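Local coordinates for protein fervidolysin (Fervidobacterium pennivorans, PDB 1R6V) that degrades keratin into peptides as a calcium-binding serine protease of the subtilisin family, letting its bacterium grow on native feathers, at residues E279-A284 / M291-G296; H304-G309 / C477-T482. The protein carries 1 engineered substitution. All coordinates share one frame; numbering follows the deposited sequence.

Interaction 1 of 2, residues E279-A284 / M291-G296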
ATOM      1  N   GLU A 279      -1.357   5.097   4.430  1.00 11.75           N
ATOM      2  CA  GLU A 279      -1.706   6.005   5.524  1.00 13.76           C
ATOM      3  C   GLU A 279      -2.637   5.360   6.540  1.00 11.92           C
ATOM      4  O   GLU A 279      -2.503   5.560   7.746  1.00 11.46           O
ATOM      5  CB  GLU A 279      -2.378   7.274   4.990  1.00 15.38           C
ATOM      6  CG  GLU A 279      -1.457   8.287   4.389  1.00 26.13           C
ATOM      7  CD  GLU A 279      -0.443   8.831   5.390  1.00 24.16           C
ATOM      8  OE1 GLU A 279      -0.822   9.506   6.368  1.00 30.64           O
ATOM      9  OE2 GLU A 279       0.741   8.581   5.184  1.00 26.15           O
ATOM     10  N   ALA A 280      -3.601   4.582   6.058  1.00 11.14           N
ATOM     11  CA  ALA A 280      -4.539   3.928   6.953  1.00 11.25           C
ATOM     12  C   ALA A 280      -3.843   2.853   7.801  1.00 10.74           C
ATOM     13  O   ALA A 280      -4.100   2.728   9.002  1.00 11.08           O
ATOM     14  CB  ALA A 280      -5.663   3.313   6.147  1.00 14.87           C
ATOM     15  N   PHE A 281      -2.997   2.056   7.164  1.00 12.49           N
ATOM     16  CA  PHE A 281      -2.276   1.033   7.900  1.00 12.44           C
ATOM     17  C   PHE A 281      -1.339   1.653   8.914  1.00 14.08           C
ATOM     18  O   PHE A 281      -1.232   1.159  10.042  1.00 13.68           O
ATOM     19  CB  PHE A 281      -1.495   0.126   6.949  1.00 11.30           C
ATOM     20  CG  PHE A 281      -2.235  -1.120   6.593  1.00 12.03           C
ATOM     21  CD1 PHE A 281      -3.411  -1.063   5.848  1.00 11.93           C
ATOM     22  CD2 PHE A 281      -1.793  -2.350   7.062  1.00 10.55           C
ATOM     23  CE1 PHE A 281      -4.158  -2.233   5.576  1.00 11.81           C
ATOM     24  CE2 PHE A 281      -2.526  -3.530   6.798  1.00 12.82           C
ATOM     25  CZ  PHE A 281      -3.706  -3.467   6.058  1.00 12.43           C
ATOM     26  N   ASP A 282      -0.679   2.741   8.529  1.00 14.12           N
ATOM     27  CA  ASP A 282       0.252   3.415   9.432  1.00 13.90           C
ATOM     28  C   ASP A 282      -0.503   4.092  10.581  1.00 14.63           C
ATOM     29  O   ASP A 282       0.003   4.182  11.699  1.00 13.83           O
ATOM     30  CB  ASP A 282       1.110   4.422   8.649  1.00 14.16           C
ATOM     31  CG  ASP A 282       2.097   3.741   7.695  1.00 16.96           C
ATOM     32  OD1 ASP A 282       2.212   2.488   7.752  1.00 16.05           O
ATOM     33  OD2 ASP A 282       2.752   4.455   6.898  1.00 16.85           O
ATOM     34  N   TYR A 283      -1.715   4.576  10.297  1.00 12.99           N
ATOM     35  CA  TYR A 283      -2.564   5.198  11.317  1.00 12.80           C
ATOM     36  C   TYR A 283      -2.894   4.150  12.381  1.00 12.97           C
ATOM     37  O   TYR A 283      -2.791   4.383  13.586  1.00 12.61           O
ATOM     38  CB  TYR A 283      -3.877   5.660  10.692  1.00 11.15           C
ATOM     39  CG  TYR A 283      -4.883   6.279  11.645  1.00 13.20           C
ATOM     40  CD1 TYR A 283      -4.843   7.642  11.935  1.00 14.46           C
ATOM     41  CD2 TYR A 283      -5.921   5.516  12.194  1.00 13.91           C
ATOM     42  CE1 TYR A 283      -5.823   8.233  12.738  1.00 14.94           C
ATOM     43  CE2 TYR A 283      -6.900   6.093  12.994  1.00 14.88           C
ATOM     44  CZ  TYR A 283      -6.845   7.453  13.261  1.00 16.45           C
ATOM     45  OH  TYR A 283      -7.804   8.044  14.046  1.00 15.00           O
ATOM     46  N   ALA A 284      -3.320   2.980  11.924  1.00 11.26           N
ATOM     47  CA  ALA A 284      -3.657   1.942  12.866  1.00 12.64           C
ATOM     48  C   ALA A 284      -2.430   1.544  13.708  1.00 12.49           C
ATOM     49  O   ALA A 284      -2.523   1.430  14.932  1.00 15.17           O
ATOM     50  CB  ALA A 284      -4.219   0.715  12.102  1.00 11.32           C
ATOM     51  N   MET A 291      -1.424  -5.442  12.651  1.00  8.21           N
ATOM     52  CA  MET A 291      -2.085  -5.754  11.390  1.00  8.93           C
ATOM     53  C   MET A 291      -1.543  -7.068  10.834  1.00  9.47           C
ATOM     54  O   MET A 291      -0.395  -7.121  10.421  1.00 10.85           O
ATOM     55  CB  MET A 291      -1.853  -4.606  10.391  1.00  9.44           C
ATOM     56  CG  MET A 291      -2.464  -3.253  10.857  1.00 10.26           C
ATOM     57  SD  MET A 291      -4.294  -3.101  10.973  1.00  4.22           S
ATOM     58  CE  MET A 291      -4.666  -1.978   9.522  1.00 10.49           C
ATOM     59  N   VAL A 292      -2.388  -8.103  10.848  1.00 10.14           N
ATOM     60  CA  VAL A 292      -2.047  -9.445  10.358  1.00 10.84           C
ATOM     61  C   VAL A 292      -2.613  -9.552   8.941  1.00 11.18           C
ATOM     62  O   VAL A 292      -3.801  -9.288   8.721  1.00 10.88           O
ATOM     63  CB  VAL A 292      -2.676 -10.533  11.274  1.00  9.88           C
ATOM     64  CG1 VAL A 292      -2.331 -11.932  10.748  1.00 11.81           C
ATOM     65  CG2 VAL A 292      -2.136 -10.368  12.724  1.00 11.60           C
ATOM     66  N   VAL A 293      -1.765  -9.912   7.989  1.00 10.96           N
ATOM     67  CA  VAL A 293      -2.196 -10.015   6.590  1.00 11.59           C
ATOM     68  C   VAL A 293      -1.746 -11.337   6.012  1.00 11.65           C
ATOM     69  O   VAL A 293      -0.592 -11.752   6.188  1.00 12.02           O
ATOM     70  CB  VAL A 293      -1.585  -8.888   5.734  1.00 12.05           C
ATOM     71  CG1 VAL A 293      -2.123  -8.952   4.297  1.00 14.51           C
ATOM     72  CG2 VAL A 293      -1.885  -7.551   6.371  1.00 11.87           C
ATOM     73  N   SER A 294      -2.643 -12.004   5.303  1.00 12.68           N
ATOM     74  CA  SER A 294      -2.248 -13.274   4.726  1.00 14.62           C
ATOM     75  C   SER A 294      -1.293 -13.043   3.547  1.00 16.45           C
ATOM     76  O   SER A 294      -1.379 -12.033   2.830  1.00 16.02           O
ATOM     77  CB  SER A 294      -3.484 -14.034   4.251  1.00 17.00           C
ATOM     78  OG  SER A 294      -3.975 -13.390   3.100  1.00 25.14           O
ATOM     79  N   ALA A 295      -0.356 -13.971   3.374  1.00 18.22           N
ATOM     80  CA  ALA A 295       0.594 -13.927   2.257  1.00 23.40           C
ATOM     81  C   ALA A 295      -0.231 -14.188   0.990  1.00 24.77           C
ATOM     82  O   ALA A 295      -1.367 -14.640   1.075  1.00 25.37           O
ATOM     83  CB  ALA A 295       1.647 -15.030   2.419  1.00 22.20           C
ATOM     84  N   GLY A 296       0.344 -13.910  -0.175  1.00 29.73           N
ATOM     85  CA  GLY A 296      -0.360 -14.121  -1.433  1.00 33.97           C
ATOM     86  C   GLY A 296      -1.115 -15.432  -1.600  1.00 37.69           C
ATOM     87  O   GLY A 296      -0.921 -16.390  -0.842  1.00 38.79           O
TER

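Interaction 2 of 2, residues H304-G309 / C477-T482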
ATOM      1  N   HIS A 304      -2.101  -9.095  -5.038  1.00 40.59           N
ATOM      2  CA  HIS A 304      -2.144  -9.141  -3.584  1.00 38.60           C
ATOM      3  C   HIS A 304      -0.839  -8.633  -2.963  1.00 36.34           C
ATOM      4  O   HIS A 304      -0.515  -8.965  -1.826  1.00 37.96           O
ATOM      5  CB  HIS A 304      -2.446 -10.565  -3.103  1.00 38.57           C
ATOM      6  N   GLN A 305      -0.093  -7.827  -3.713  1.00 33.26           N
ATOM      7  CA  GLN A 305       1.142  -7.266  -3.200  1.00 27.44           C
ATOM      8  C   GLN A 305       0.787  -6.379  -1.997  1.00 22.67           C
ATOM      9  O   GLN A 305       1.459  -6.447  -0.984  1.00 20.39           O
ATOM     10  CB  GLN A 305       1.845  -6.424  -4.266  1.00 33.12           C
ATOM     11  CG  GLN A 305       1.952  -7.069  -5.634  1.00 35.88           C
ATOM     12  CD  GLN A 305       3.048  -8.114  -5.705  1.00 41.05           C
ATOM     13  OE1 GLN A 305       4.237  -7.787  -5.627  1.00 42.26           O
ATOM     14  NE2 GLN A 305       2.657  -9.381  -5.849  1.00 41.34           N
ATOM     15  N   TYR A 306      -0.260  -5.558  -2.111  1.00 18.11           N
ATOM     16  CA  TYR A 306      -0.669  -4.678  -0.999  1.00 15.80           C
ATOM     17  C   TYR A 306      -2.094  -4.957  -0.537  1.00 14.41           C
ATOM     18  O   TYR A 306      -2.975  -5.221  -1.355  1.00 12.69           O
ATOM     19  CB  TYR A 306      -0.505  -3.199  -1.402  1.00 13.30           C
ATOM     20  CG  TYR A 306       0.911  -2.869  -1.785  1.00 15.03           C
ATOM     21  CD1 TYR A 306       1.315  -2.858  -3.121  1.00 15.33           C
ATOM     22  CD2 TYR A 306       1.881  -2.659  -0.796  1.00 14.42           C
ATOM     23  CE1 TYR A 306       2.648  -2.656  -3.467  1.00 17.78           C
ATOM     24  CE2 TYR A 306       3.213  -2.460  -1.131  1.00 16.97           C
ATOM     25  CZ  TYR A 306       3.587  -2.465  -2.459  1.00 19.89           C
ATOM     26  OH  TYR A 306       4.914  -2.312  -2.769  1.00 23.33           O
ATOM     27  N   PRO A 307      -2.368  -4.805   0.778  1.00 13.48           N
ATOM     28  CA  PRO A 307      -1.491  -4.372   1.875  1.00 12.48           C
ATOM     29  C   PRO A 307      -0.389  -5.267   2.432  1.00 14.20           C
ATOM     30  O   PRO A 307       0.373  -4.803   3.272  1.00 13.43           O
ATOM     31  CB  PRO A 307      -2.482  -3.996   2.977  1.00 13.02           C
ATOM     32  CG  PRO A 307      -3.518  -5.083   2.816  1.00 14.06           C
ATOM     33  CD  PRO A 307      -3.725  -5.087   1.281  1.00 13.89           C
ATOM     34  N   ALA A 308      -0.282  -6.517   1.992  1.00 12.45           N
ATOM     35  CA  ALA A 308       0.758  -7.406   2.526  1.00 14.20           C
ATOM     36  C   ALA A 308       2.164  -6.813   2.453  1.00 15.31           C
ATOM     37  O   ALA A 308       2.986  -7.036   3.344  1.00 17.06           O
ATOM     38  CB  ALA A 308       0.728  -8.766   1.779  1.00 16.10           C
ATOM     39  N   GLY A 309       2.436  -6.064   1.382  1.00 14.58           N
ATOM     40  CA  GLY A 309       3.749  -5.468   1.180  1.00 14.35           C
ATOM     41  C   GLY A 309       4.101  -4.215   1.964  1.00 13.32           C
ATOM     42  O   GLY A 309       5.225  -3.719   1.848  1.00 13.44           O
ATOM     43  N   CYS A 477      12.738  -8.258   3.759  1.00 23.25           N
ATOM     44  CA  CYS A 477      13.172  -7.049   3.085  1.00 21.70           C
ATOM     45  C   CYS A 477      11.969  -6.123   3.181  1.00 19.87           C
ATOM     46  O   CYS A 477      10.854  -6.584   3.430  1.00 19.37           O
ATOM     47  CB  CYS A 477      13.510  -7.337   1.626  1.00 23.63           C
ATOM     48  SG  CYS A 477      14.993  -8.404   1.465  1.00 29.43           S
ATOM     49  N   TYR A 478      12.190  -4.830   2.991  1.00 17.70           N
ATOM     50  CA  TYR A 478      11.092  -3.876   3.073  1.00 16.43           C
ATOM     51  C   TYR A 478      11.112  -2.961   1.869  1.00 16.12           C
ATOM     52  O   TYR A 478      12.150  -2.772   1.237  1.00 15.01           O
ATOM     53  CB  TYR A 478      11.197  -3.046   4.355  1.00 14.31           C
ATOM     54  CG  TYR A 478      11.141  -3.880   5.626  1.00 14.30           C
ATOM     55  CD1 TYR A 478      12.287  -4.082   6.398  1.00 15.02           C
ATOM     56  CD2 TYR A 478       9.943  -4.456   6.054  1.00 13.39           C
ATOM     57  CE1 TYR A 478      12.241  -4.839   7.578  1.00 12.92           C
ATOM     58  CE2 TYR A 478       9.880  -5.212   7.231  1.00 12.90           C
ATOM     59  CZ  TYR A 478      11.036  -5.391   7.986  1.00 12.00           C
ATOM     60  OH  TYR A 478      10.976  -6.101   9.159  1.00 13.18           O
ATOM     61  N   TYR A 479       9.960  -2.383   1.549  1.00 15.89           N
ATOM     62  CA  TYR A 479       9.873  -1.494   0.402  1.00 17.90           C
ATOM     63  C   TYR A 479       8.838  -0.410   0.653  1.00 16.71           C
ATOM     64  O   TYR A 479       7.816  -0.660   1.282  1.00 18.70           O
ATOM     65  CB  TYR A 479       9.485  -2.306  -0.841  1.00 20.99           C
ATOM     66  CG  TYR A 479       9.172  -1.480  -2.078  1.00 25.45           C
ATOM     67  CD1 TYR A 479       7.895  -0.948  -2.286  1.00 28.04           C
ATOM     68  CD2 TYR A 479      10.148  -1.237  -3.039  1.00 28.87           C
ATOM     69  CE1 TYR A 479       7.603  -0.191  -3.428  1.00 29.01           C
ATOM     70  CE2 TYR A 479       9.865  -0.482  -4.186  1.00 30.10           C
ATOM     71  CZ  TYR A 479       8.595   0.037  -4.371  1.00 30.20           C
ATOM     72  OH  TYR A 479       8.330   0.788  -5.498  1.00 32.05           O
ATOM     73  N   ALA A 480       9.117   0.795   0.172  1.00 17.36           N
ATOM     74  CA  ALA A 480       8.185   1.912   0.296  1.00 17.10           C
ATOM     75  C   ALA A 480       8.572   2.992  -0.699  1.00 18.28           C
ATOM     76  O   ALA A 480       9.715   3.073  -1.140  1.00 18.85           O
ATOM     77  CB  ALA A 480       8.202   2.487   1.706  1.00 16.39           C
ATOM     78  N   LYS A 481       7.614   3.831  -1.050  1.00 17.68           N
ATOM     79  CA  LYS A 481       7.877   4.913  -1.988  1.00 18.10           C
ATOM     80  C   LYS A 481       7.800   6.242  -1.243  1.00 17.43           C
ATOM     81  O   LYS A 481       6.946   6.420  -0.374  1.00 17.70           O
ATOM     82  CB  LYS A 481       6.832   4.866  -3.093  1.00 20.59           C
ATOM     83  CG  LYS A 481       6.797   3.521  -3.793  1.00 26.30           C
ATOM     84  CD  LYS A 481       5.680   3.429  -4.817  1.00 31.29           C
ATOM     85  CE  LYS A 481       6.085   4.047  -6.136  1.00 34.08           C
ATOM     86  NZ  LYS A 481       5.025   3.826  -7.167  1.00 37.87           N
ATOM     87  N   THR A 482       8.670   7.187  -1.577  1.00 16.25           N
ATOM     88  CA  THR A 482       8.623   8.464  -0.878  1.00 15.73           C
ATOM     89  C   THR A 482       7.357   9.226  -1.239  1.00 16.01           C
ATOM     90  O   THR A 482       6.877   9.151  -2.369  1.00 15.56           O
ATOM     91  CB  THR A 482       9.852   9.360  -1.182  1.00 15.67           C
ATOM     92  OG1 THR A 482       9.909   9.642  -2.586  1.00 15.34           O
ATOM     93  CG2 THR A 482      11.155   8.667  -0.739  1.00 15.51           C
TER
HETATM   94  O   HOH W   1       7.724  -3.638   2.962  1.00 15.84           O

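Interaction 1 of 2, residues E279-A284 / M291-G296
M291 and F281 carry most of this buried, wholly apolar contact. The methyl CE of M291 sits over the middle of one face of the F281 ring, 3.6 Å from the ring centroid and only 5° off the ring normal, so all six ring carbons lie at nearly equal distance from it: a CH-pi contact centred on the face. The sulfur SD is held farther off, 4.9 Å from the same centroid and above the same face, which makes this a Met-aromatic contact led by the methyl. M291 reaches this place by folding back on itself: CG stands anti to the carbonyl carbon (chi1 -63°), and further bends at chi2 and chi3 bring CE over the ring centre. CB and CG lie along the CD2-CE2 side, with CB 3.8 Å from CE2 of F281. A284, three residues after F281 on the helix, touches the thioether from the helix side; its CB meets CE of M291 at 3.8 Å and SD at 4.0 Å. V293, next but one along the strand and on the same side of it, brings CG2 to the ring edge near its plane, 4.1 Å from CE2 of F281. I253 of helix 246-258 and H266 of strand 263-269 also pack on F281. A leucine in place of F281 would probably leave the M291 methyl without a ring face to rest on and open a gap beside V293. The axes of 279-284 and 291-294 approach to 10.7 Å, with 136° between their N-to-C directions, and the two belong to the beta-alpha-beta unit formed by strand 263-269, helix 275-286 and strand 290-294, part of the mostly parallel core sheet of the subtilisin-like catalytic domain.

Interaction 2 of 2, residues H304-G309 / C477-T482
Y306 meets Y479 through its phenol oxygen, with the two side chains crossing at about a right angle. From CB, which points toward strand 478-481, CG of Y306 stands anti to the carbonyl carbon (chi1 -59°) and sends the ring out from the loop. CB and the ring carbons stay clear of the strand; around them Y273 packs edge-to-face, the Y310 ring meets that of Y306 as well, and R98 touches the side chain. Only the tip makes the crossing: OH of Y306 lies 3.3 Å from CD1 of Y479 and 3.5 Å from CE1, approaching one side of that ring obliquely. CG of Y479, anti to the backbone N (chi1 172°), carries the ring along the strand, and its CD1-CE1 side lies nearest that oxygen. The contact joins two domains: residues 304-309 form a loop of the subtilisin-like catalytic domain, while 478-481 is an outermost strand of a four-stranded antiparallel sheet in the first beta-sandwich domain. Within the loop, a classic beta bulge places Q305 and Y306 opposite G270. Beside the tyrosines the backbones are joined through water 1, which donates to O of G309 at 2.7 Å and accepts from N of Y479 at 2.9 Å. The carbonyl oxygens O of G309 and O of Y479 remain 4.0 Å apart, and the water mediates where no direct hydrogen bond spans the segments. G309 is itself fixed by a bond from its N to O of Q305, 2.6 Å long. Farther along the strand, the backbone N of K481 hydrogen-bonds to OH of Y273 of the catalytic domain.

Interaction 1 lies wholly ahead of interaction 2 along the chain; their centres lie about 10 Å apart. They meet directly: CZ of F281 packs on CB of P307 at 3.4 Å, and CG1 of V293 rests against CA of A308 at 3.7 Å. Residues 304-309 follow strand 290-294 in the loop leading to strand 314-322, its parallel neighbour in the core sheet of the catalytic domain. One face of this loop therefore packs on the helix-strand core of interaction 1, while Y306 and G309 reach strand 478-481 of the first beta-sandwich domain. The buried protease core is thus linked through one loop to a domain that may help contact substrate.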